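Local coordinates for inorganic pyrophosphatase (Anaplasma phagocytophilum, PDB 3LD3), which probably catalyses the magnesium-dependent hydrolysis of inorganic pyrophosphate to two phosphate ions, working as a homohexamer, at residues V39-S44 and A105-R110; Y73-G78 and D92-A97; R110-L115 and K126-P131. All blocks are in the same frame, centred on the assembly; numbering follows the deposited sequence.

Interaction 1 of 3, residues V39-S44 and A105-R110; sequences VVIEVS and AVICVR
Val39 and Ile107 exchange both of their backbone hydrogen bonds, which makes them an antiparallel hydrogen-bonded pair: Val39 N donates to Ile107 O at 2.9 Å, and Ile107 N returns the bond to Val39 O, also at 2.9 Å. A third bond runs from Ile41 N to Ala105 O (3.0 Å) and is almost straight, with 175° at the hydrogen. Between these rungs lies the non-hydrogen-bonded pair Val40 and Val106, and Val106 CA lends a CA-H...O contact of 3.3 Å to Val39 O, an acceptor already used by Ile107 N.

The ladder ties strand 37-41 to the start of the long strand 106-119 in the curled sheet of the pyrophosphatase fold. The two short axes run at 138°, antiparallel but strongly twisted. The pairing ends where the chain turns a corner at Glu42; there Glu42 and Val43 both face Tyr77 in a classic beta bulge, on the side where the strand pairs with strand 76-79.

Apolar contacts divide between the faces. On the face of Val39 and Ile107, CG2 of Val39 meets CG2 of Val109 at 3.5 Å, the two side chains crossing at about a right angle. Ile107 CG1 is anti to the backbone N (chi1 -178°), which leaves CG2 between N and the carbonyl carbon, pointing to Ile41 CD1, 4.0 Å away. On the other face Val40 CG2 and Val106 CG2 approach more loosely, at 4.2 Å. Tyr52, Trp62 and Phe66 of a neighbouring subunit pack on Ala105, Val106 and Ile107 respectively.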
loop_
_atom_site.group_PDB
_atom_site.type_symbol
_atom_site.label_atom_id
_atom_site.label_comp_id
_atom_site.label_asym_id
_atom_site.label_seq_id
_atom_site.Cartn_x
_atom_site.Cartn_y
_atom_site.Cartn_z
ATOM N N VAL A 39 -14.224 -15.211 -14.204
ATOM C CA VAL A 39 -13.493 -15.647 -13.030
ATOM C C VAL A 39 -13.870 -14.714 -11.885
ATOM O O VAL A 39 -13.731 -13.514 -12.011
ATOM C CB VAL A 39 -11.967 -15.653 -13.259
ATOM C CG1 VAL A 39 -11.204 -16.085 -11.970
ATOM C CG2 VAL A 39 -11.622 -16.609 -14.454
ATOM N N VAL A 40 -14.314 -15.304 -10.782
ATOM C CA VAL A 40 -14.533 -14.594 -9.521
ATOM C C VAL A 40 -13.210 -14.668 -8.762
ATOM O O VAL A 40 -12.753 -15.771 -8.424
ATOM C CB VAL A 40 -15.665 -15.242 -8.692
ATOM C CG1 VAL A 40 -15.808 -14.562 -7.307
ATOM C CG2 VAL A 40 -16.979 -15.207 -9.422
ATOM N N ILE A 41 -12.598 -13.513 -8.516
ATOM C CA ILE A 41 -11.303 -13.420 -7.857
ATOM C C ILE A 41 -11.473 -13.670 -6.368
ATOM O O ILE A 41 -12.393 -13.125 -5.726
ATOM C CB ILE A 41 -10.597 -12.059 -8.135
ATOM C CG1 ILE A 41 -10.344 -11.870 -9.629
ATOM C CG2 ILE A 41 -9.269 -11.923 -7.341
ATOM C CD1 ILE A 41 -9.532 -13.040 -10.275
ATOM N N GLU A 42 -10.621 -14.539 -5.851
ATOM C CA GLU A 42 -10.525 -14.797 -4.405
ATOM C C GLU A 42 -9.286 -14.194 -3.779
ATOM O O GLU A 42 -9.343 -13.761 -2.609
ATOM C CB GLU A 42 -10.573 -16.311 -4.140
ATOM C CG GLU A 42 -11.968 -16.878 -4.475
ATOM C CD GLU A 42 -12.013 -18.383 -4.425
ATOM O OE1 GLU A 42 -11.088 -18.975 -4.999
ATOM O OE2 GLU A 42 -12.961 -18.942 -3.832
ATOM N N VAL A 43 -8.159 -14.213 -4.490
ATOM C CA VAL A 43 -6.912 -13.665 -3.983
ATOM C C VAL A 43 -6.289 -12.750 -5.021
ATOM O O VAL A 43 -6.111 -13.148 -6.203
ATOM C CB VAL A 43 -5.870 -14.785 -3.595
ATOM C CG1 VAL A 43 -4.566 -14.165 -3.068
ATOM C CG2 VAL A 43 -6.449 -15.735 -2.540
ATOM N N SER A 44 -5.915 -11.552 -4.595
ATOM C CA SER A 44 -5.309 -10.577 -5.483
ATOM C C SER A 44 -3.850 -10.905 -5.772
ATOM O O SER A 44 -3.118 -11.367 -4.898
ATOM C CB SER A 44 -5.350 -9.182 -4.866
ATOM O OG SER A 44 -6.670 -8.764 -4.593
ATOM N N ALA A 105 -14.425 -9.376 -6.979
ATOM C CA ALA A 105 -14.681 -8.863 -8.324
ATOM C C ALA A 105 -14.653 -9.991 -9.362
ATOM O O ALA A 105 -13.982 -10.987 -9.192
ATOM C CB ALA A 105 -13.684 -7.801 -8.698
ATOM N N VAL A 106 -15.387 -9.789 -10.432
ATOM C CA VAL A 106 -15.502 -10.752 -11.525
ATOM C C VAL A 106 -14.771 -10.173 -12.714
ATOM O O VAL A 106 -14.899 -8.978 -13.028
ATOM C CB VAL A 106 -16.946 -11.030 -11.921
ATOM C CG1 VAL A 106 -16.997 -12.240 -12.896
ATOM C CG2 VAL A 106 -17.818 -11.264 -10.687
ATOM N N ILE A 107 -13.998 -11.005 -13.403
ATOM C CA ILE A 107 -13.280 -10.529 -14.589
ATOM C C ILE A 107 -13.410 -11.549 -15.712
ATOM O O ILE A 107 -13.380 -12.750 -15.469
ATOM C CB ILE A 107 -11.799 -10.196 -14.258
ATOM C CG1 ILE A 107 -11.033 -9.640 -15.477
ATOM C CG2 ILE A 107 -11.039 -11.424 -13.662
ATOM C CD1 ILE A 107 -9.625 -9.158 -15.147
ATOM N N CYS A 108 -13.579 -11.032 -16.929
ATOM C CA CYS A 108 -13.669 -11.805 -18.156
ATOM C C CYS A 108 -12.264 -12.035 -18.711
ATOM O O CYS A 108 -11.496 -11.090 -18.966
ATOM C CB CYS A 108 -14.581 -11.092 -19.156
ATOM S SG CYS A 108 -14.830 -12.049 -20.668
ATOM N N VAL A 109 -11.913 -13.310 -18.886
ATOM C CA VAL A 109 -10.553 -13.681 -19.226
ATOM C C VAL A 109 -10.503 -14.709 -20.360
ATOM O O VAL A 109 -11.485 -15.381 -20.654
ATOM C CB VAL A 109 -9.801 -14.266 -17.997
ATOM C CG1 VAL A 109 -9.938 -13.271 -16.763
ATOM C CG2 VAL A 109 -10.369 -15.666 -17.610
ATOM N N ARG A 110 -9.332 -14.772 -20.977
ATOM C CA ARG A 110 -9.046 -15.712 -22.047
ATOM C C ARG A 110 -8.038 -16.718 -21.518
ATOM O O ARG A 110 -6.940 -16.312 -21.158
ATOM C CB ARG A 110 -8.328 -15.018 -23.198
ATOM C CG ARG A 110 -9.088 -14.119 -24.037
ATOM C CD ARG A 110 -8.263 -13.898 -25.320
ATOM N NE ARG A 110 -7.112 -12.990 -25.164
ATOM C CZ ARG A 110 -5.831 -13.348 -25.285
ATOM N NH1 ARG A 110 -5.490 -14.590 -25.443
ATOM N NH2 ARG A 110 -4.887 -12.439 -25.210
#

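Interaction 2 of 3, residues Y73-G78 and D92-A97; sequences YPCNYG and DVLVLA
Tyr77 extends its ring with CG anti to the backbone N (chi1 -177°), and Asp92 turns CG beside its own N (chi1 -65°); together these settings bring the phenol OH of Tyr77 to 3.2 Å from the carboxylate carbon CG of Asp92. The ring and carboxylate planes stand 39° apart. Asn76 ND2 donates to Val95 O at 3.0 Å. That carbonyl also receives a weak bond from Asn76 N, while Asn76 O accepts a short one from Val95 N (2.7 Å). Further along, Gly78 and Val93 form a second hydrogen-bonded pair, Gly78 N reaching Val93 O at 3.0 Å and Val93 N reaching Gly78 O at 2.8 Å.

Between these pairs Tyr77 lies opposite Leu94, the two side chains on one face and Leu94 CD2 3.8 Å from ring atom CD1 of Tyr77. Leu94 CB also packs on Cys75 CB at 3.9 Å. Tyr73 CE1 lies over one ring face of Tyr77, offset toward the rim.

Strands 76-78 and 92-95 thus place at one end of their ladder a predicted substrate-binding tyrosine and an aspartate predicted to bind magnesium. Lys126 NZ joins both, hydrogen-bonding Tyr77 OH and forming a salt bridge with Asp92 OD2, and a bound phosphate ion lies about 4 Å from the Tyr77 side chain at nearest atoms. The chemistry therefore changes along the contact: the Asn76 amide is held in place, its OD1 taken by Gln45 N and Val101 N, whereas at the Tyr77 end the polar groups are held by Lys126 and face the probable active site.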
loop_
_atom_site.group_PDB
_atom_site.type_symbol
_atom_site.label_atom_id
_atom_site.label_comp_id
_atom_site.label_asym_id
_atom_site.label_seq_id
_atom_site.Cartn_x
_atom_site.Cartn_y
_atom_site.Cartn_z
ATOM N N TYR A 73 0.543 -15.337 -3.997
ATOM C CA TYR A 73 -0.007 -15.743 -5.305
ATOM C C TYR A 73 0.577 -14.881 -6.428
ATOM O O TYR A 73 0.463 -13.664 -6.399
ATOM C CB TYR A 73 -1.534 -15.676 -5.268
ATOM C CG TYR A 73 -2.137 -16.886 -4.584
ATOM C CD1 TYR A 73 -2.594 -17.971 -5.347
ATOM C CD2 TYR A 73 -2.211 -16.965 -3.198
ATOM C CE1 TYR A 73 -3.134 -19.107 -4.726
ATOM C CE2 TYR A 73 -2.734 -18.098 -2.556
ATOM C CZ TYR A 73 -3.190 -19.164 -3.351
ATOM O OH TYR A 73 -3.715 -20.252 -2.703
ATOM N N PRO A 74 1.198 -15.515 -7.442
ATOM C CA PRO A 74 1.878 -14.725 -8.484
ATOM C C PRO A 74 0.968 -14.103 -9.553
ATOM O O PRO A 74 1.431 -13.330 -10.419
ATOM C CB PRO A 74 2.846 -15.732 -9.084
ATOM C CG PRO A 74 2.213 -17.053 -8.907
ATOM C CD PRO A 74 1.544 -16.940 -7.530
ATOM N N CYS A 75 -0.309 -14.462 -9.513
ATOM C CA CYS A 75 -1.347 -13.882 -10.366
ATOM C C CYS A 75 -2.544 -13.696 -9.442
ATOM O O CYS A 75 -2.579 -14.246 -8.342
ATOM C CB CYS A 75 -1.757 -14.820 -11.510
ATOM S SG CYS A 75 -0.454 -15.390 -12.540
ATOM N N ASN A 76 -3.537 -12.947 -9.904
ATOM C CA ASN A 76 -4.835 -13.009 -9.295
ATOM C C ASN A 76 -5.322 -14.449 -9.380
ATOM O O ASN A 76 -4.997 -15.179 -10.337
ATOM C CB ASN A 76 -5.800 -12.074 -10.022
ATOM C CG ASN A 76 -5.301 -10.673 -10.045
ATOM O OD1 ASN A 76 -5.295 -9.996 -9.012
ATOM N ND2 ASN A 76 -4.819 -10.225 -11.195
ATOM N N TYR A 77 -6.020 -14.891 -8.356
ATOM C CA TYR A 77 -6.486 -16.262 -8.276
ATOM C C TYR A 77 -7.959 -16.357 -7.928
ATOM O O TYR A 77 -8.441 -15.740 -6.987
ATOM C CB TYR A 77 -5.654 -17.000 -7.243
ATOM C CG TYR A 77 -5.947 -18.462 -7.073
ATOM C CD1 TYR A 77 -5.457 -19.382 -7.985
ATOM C CD2 TYR A 77 -6.666 -18.927 -5.981
ATOM C CE1 TYR A 77 -5.680 -20.738 -7.809
ATOM C CE2 TYR A 77 -6.917 -20.280 -5.808
ATOM C CZ TYR A 77 -6.401 -21.181 -6.727
ATOM O OH TYR A 77 -6.643 -22.531 -6.572
ATOM N N GLY A 78 -8.682 -17.164 -8.686
ATOM C CA GLY A 78 -10.067 -17.398 -8.389
ATOM C C GLY A 78 -10.612 -18.578 -9.140
ATOM O O GLY A 78 -9.856 -19.505 -9.485
ATOM N N ASP A 92 -10.118 -23.723 -11.082
ATOM C CA ASP A 92 -9.294 -22.654 -10.542
ATOM C C ASP A 92 -8.508 -21.998 -11.665
ATOM O O ASP A 92 -7.974 -22.680 -12.556
ATOM C CB ASP A 92 -8.332 -23.216 -9.513
ATOM C CG ASP A 92 -9.055 -23.774 -8.297
ATOM O OD1 ASP A 92 -10.061 -23.162 -7.868
ATOM O OD2 ASP A 92 -8.613 -24.836 -7.801
ATOM N N VAL A 93 -8.429 -20.668 -11.616
ATOM C CA VAL A 93 -7.745 -19.885 -12.617
ATOM C C VAL A 93 -6.804 -18.862 -11.981
ATOM O O VAL A 93 -7.204 -18.092 -11.081
ATOM C CB VAL A 93 -8.757 -19.137 -13.530
ATOM C CG1 VAL A 93 -8.039 -18.450 -14.732
ATOM C CG2 VAL A 93 -9.840 -20.103 -14.040
ATOM N N LEU A 94 -5.593 -18.813 -12.525
ATOM C CA LEU A 94 -4.626 -17.764 -12.306
ATOM C C LEU A 94 -4.807 -16.717 -13.407
ATOM O O LEU A 94 -4.644 -16.994 -14.600
ATOM C CB LEU A 94 -3.202 -18.324 -12.375
ATOM C CG LEU A 94 -2.835 -19.302 -11.234
ATOM C CD1 LEU A 94 -1.793 -20.372 -11.723
ATOM C CD2 LEU A 94 -2.361 -18.542 -10.054
ATOM N N VAL A 95 -5.162 -15.506 -13.008
ATOM C CA VAL A 95 -5.381 -14.410 -13.975
ATOM C C VAL A 95 -4.241 -13.389 -13.871
ATOM O O VAL A 95 -4.131 -12.643 -12.903
ATOM C CB VAL A 95 -6.755 -13.710 -13.735
ATOM C CG1 VAL A 95 -6.957 -12.600 -14.771
ATOM C CG2 VAL A 95 -7.874 -14.687 -13.776
ATOM N N LEU A 96 -3.356 -13.387 -14.854
ATOM C CA LEU A 96 -2.284 -12.425 -14.922
ATOM C C LEU A 96 -2.879 -11.114 -15.368
ATOM O O LEU A 96 -3.647 -11.097 -16.314
ATOM C CB LEU A 96 -1.206 -12.896 -15.918
ATOM C CG LEU A 96 -0.043 -11.922 -16.133
ATOM C CD1 LEU A 96 0.755 -11.609 -14.867
ATOM C CD2 LEU A 96 0.835 -12.522 -17.270
ATOM N N ALA A 97 -2.574 -10.020 -14.678
ATOM C CA ALA A 97 -3.042 -8.672 -15.056
ATOM C C ALA A 97 -2.022 -7.616 -14.687
ATOM O O ALA A 97 -1.063 -7.898 -13.963
ATOM C CB ALA A 97 -4.408 -8.344 -14.408
#

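Interaction 3 of 3, residues R110-L115 and K126-P131; sequences RPVGVL and KVLAVP
A classic beta bulge interrupts the regular register of the antiparallel hairpin of strands 106-119 and 122-131, Val112 and Gly113 both facing Leu128. Val112 N donates to Leu128 O at 2.7 Å, nearly straight (174°) and in the carbonyl plane, while Gly113 N makes only a weak bond of 3.3 Å to the same oxygen. Leu128 N answers to Gly113 O from above the carbonyl plane, 44° out of it. The register shifts by one here, yet regular pairing holds on each side, Arg110 with Val130 and Leu115 with Lys126 each exchanging two backbone bonds.

Val112, within the bulge, packs along the partner strand: its CG2 reaches Leu128 CG at 3.9 Å and its CG1 meets Val130 CG2 at 4.0 Å, the latter pair crossing at about a right angle. Val130 CG2 in turn lies over one face of the Arg110 guanidinium, offset toward the rim and 3.5 Å from NH2; a bend at chi3 (-76°) folds the arginine back to it, and NH1 bonds to Ile142 O. On the face of Pro111, its CB packs on Val127 CG1 at 4.0 Å.

The side chain of Lys126 leads away from the hairpin, and NZ, besides its tie to Asp92, forms a salt bridge with Asp124 OD1; both aspartates are predicted magnesium ligands. Backbone pairing with Leu115 thus fixes the base of a lysine whose charge probably offsets those carboxylates.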
loop_
_atom_site.group_PDB
_atom_site.type_symbol
_atom_site.label_atom_id
_atom_site.label_comp_id
_atom_site.label_asym_id
_atom_site.label_seq_id
_atom_site.Cartn_x
_atom_site.Cartn_y
_atom_site.Cartn_z
ATOM N N ARG A 110 -9.332 -14.772 -20.977
ATOM C CA ARG A 110 -9.046 -15.712 -22.047
ATOM C C ARG A 110 -8.038 -16.718 -21.518
ATOM O O ARG A 110 -6.940 -16.312 -21.158
ATOM C CB ARG A 110 -8.328 -15.018 -23.198
ATOM C CG ARG A 110 -9.088 -14.119 -24.037
ATOM C CD ARG A 110 -8.263 -13.898 -25.320
ATOM N NE ARG A 110 -7.112 -12.990 -25.164
ATOM C CZ ARG A 110 -5.831 -13.348 -25.285
ATOM N NH1 ARG A 110 -5.490 -14.590 -25.443
ATOM N NH2 ARG A 110 -4.887 -12.439 -25.210
ATOM N N PRO A 111 -8.394 -18.015 -21.457
ATOM C CA PRO A 111 -7.399 -19.037 -21.066
ATOM C C PRO A 111 -6.243 -19.125 -22.048
ATOM O O PRO A 111 -6.464 -19.121 -23.288
ATOM C CB PRO A 111 -8.197 -20.345 -21.087
ATOM C CG PRO A 111 -9.610 -19.927 -21.012
ATOM C CD PRO A 111 -9.705 -18.620 -21.717
ATOM N N VAL A 112 -5.033 -19.228 -21.525
ATOM C CA VAL A 112 -3.840 -19.357 -22.373
ATOM C C VAL A 112 -3.043 -20.641 -22.118
ATOM O O VAL A 112 -2.121 -20.961 -22.889
ATOM C CB VAL A 112 -2.891 -18.121 -22.318
ATOM C CG1 VAL A 112 -3.643 -16.852 -22.770
ATOM C CG2 VAL A 112 -2.195 -17.943 -20.925
ATOM N N GLY A 113 -3.396 -21.384 -21.083
ATOM C CA GLY A 113 -2.699 -22.623 -20.784
ATOM C C GLY A 113 -3.208 -23.209 -19.496
ATOM O O GLY A 113 -4.109 -22.666 -18.833
ATOM N N VAL A 114 -2.647 -24.338 -19.137
ATOM C CA VAL A 114 -3.018 -24.987 -17.900
ATOM C C VAL A 114 -1.828 -25.741 -17.341
ATOM O O VAL A 114 -1.103 -26.393 -18.099
ATOM C CB VAL A 114 -4.250 -25.874 -18.098
ATOM C CG1 VAL A 114 -4.066 -26.854 -19.267
ATOM C CG2 VAL A 114 -4.628 -26.550 -16.809
ATOM N N LEU A 115 -1.621 -25.610 -16.032
ATOM C CA LEU A 115 -0.560 -26.326 -15.363
ATOM C C LEU A 115 -1.203 -27.526 -14.709
ATOM O O LEU A 115 -2.045 -27.390 -13.812
ATOM C CB LEU A 115 0.139 -25.451 -14.322
ATOM C CG LEU A 115 1.324 -26.052 -13.592
ATOM C CD1 LEU A 115 2.420 -26.522 -14.572
ATOM C CD2 LEU A 115 1.867 -25.013 -12.549
ATOM N N LYS A 126 -4.397 -26.015 -12.736
ATOM C CA LYS A 126 -4.571 -24.567 -12.601
ATOM C C LYS A 126 -4.524 -23.940 -13.988
ATOM O O LYS A 126 -3.514 -23.991 -14.650
ATOM C CB LYS A 126 -3.474 -23.972 -11.726
ATOM C CG LYS A 126 -3.416 -24.553 -10.296
ATOM C CD LYS A 126 -4.765 -24.475 -9.540
ATOM C CE LYS A 126 -4.587 -25.136 -8.148
ATOM N NZ LYS A 126 -5.839 -25.423 -7.456
ATOM N N VAL A 127 -5.640 -23.372 -14.428
ATOM C CA VAL A 127 -5.700 -22.685 -15.697
ATOM C C VAL A 127 -4.991 -21.334 -15.533
ATOM O O VAL A 127 -5.114 -20.687 -14.480
ATOM C CB VAL A 127 -7.169 -22.484 -16.124
ATOM C CG1 VAL A 127 -7.306 -21.571 -17.390
ATOM C CG2 VAL A 127 -7.837 -23.821 -16.384
ATOM N N LEU A 128 -4.216 -20.951 -16.537
ATOM C CA LEU A 128 -3.610 -19.637 -16.653
ATOM C C LEU A 128 -4.327 -18.805 -17.713
ATOM O O LEU A 128 -4.564 -19.274 -18.816
ATOM C CB LEU A 128 -2.132 -19.734 -17.017
ATOM C CG LEU A 128 -1.330 -18.429 -17.109
ATOM C CD1 LEU A 128 -1.260 -17.679 -15.746
ATOM C CD2 LEU A 128 0.122 -18.643 -17.661
ATOM N N ALA A 129 -4.700 -17.579 -17.343
ATOM C CA ALA A 129 -5.471 -16.707 -18.234
ATOM C C ALA A 129 -4.954 -15.260 -18.197
ATOM O O ALA A 129 -4.249 -14.846 -17.259
ATOM C CB ALA A 129 -6.978 -16.755 -17.872
ATOM N N VAL A 130 -5.328 -14.499 -19.219
ATOM C CA VAL A 130 -5.073 -13.068 -19.276
ATOM C C VAL A 130 -6.420 -12.386 -19.476
ATOM O O VAL A 130 -7.389 -13.042 -19.876
ATOM C CB VAL A 130 -4.072 -12.681 -20.373
ATOM C CG1 VAL A 130 -2.654 -13.333 -20.129
ATOM C CG2 VAL A 130 -4.567 -13.062 -21.775
ATOM N N PRO A 131 -6.518 -11.081 -19.189
ATOM C CA PRO A 131 -7.809 -10.417 -19.417
ATOM C C PRO A 131 -8.242 -10.508 -20.879
ATOM O O PRO A 131 -7.395 -10.518 -21.776
ATOM C CB PRO A 131 -7.514 -8.971 -19.040
ATOM C CG PRO A 131 -6.367 -9.052 -18.098
ATOM C CD PRO A 131 -5.528 -10.147 -18.636
#

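All three contacts are buried and belong to the same curled sheet. Interactions 1 and 3 share strand 106-119 and meet at Arg110, while interaction 2 is nested along the chain inside the loop closed by interaction 1. Its strand 92-95 runs beside 126-131, where Leu94 N bonds to Val127 O and Ala129 N to Leu94 O; Tyr77 O and N probably bond to Glu42 N and Val43 O in the bulge after Ile41. Interaction 1 is aliphatic and lies against a second subunit. Interaction 3 is likewise apolar through most of its length, but its Lys126 end converges with the Tyr77 and Asp92 end of interaction 2 on the predicted metal and substrate site.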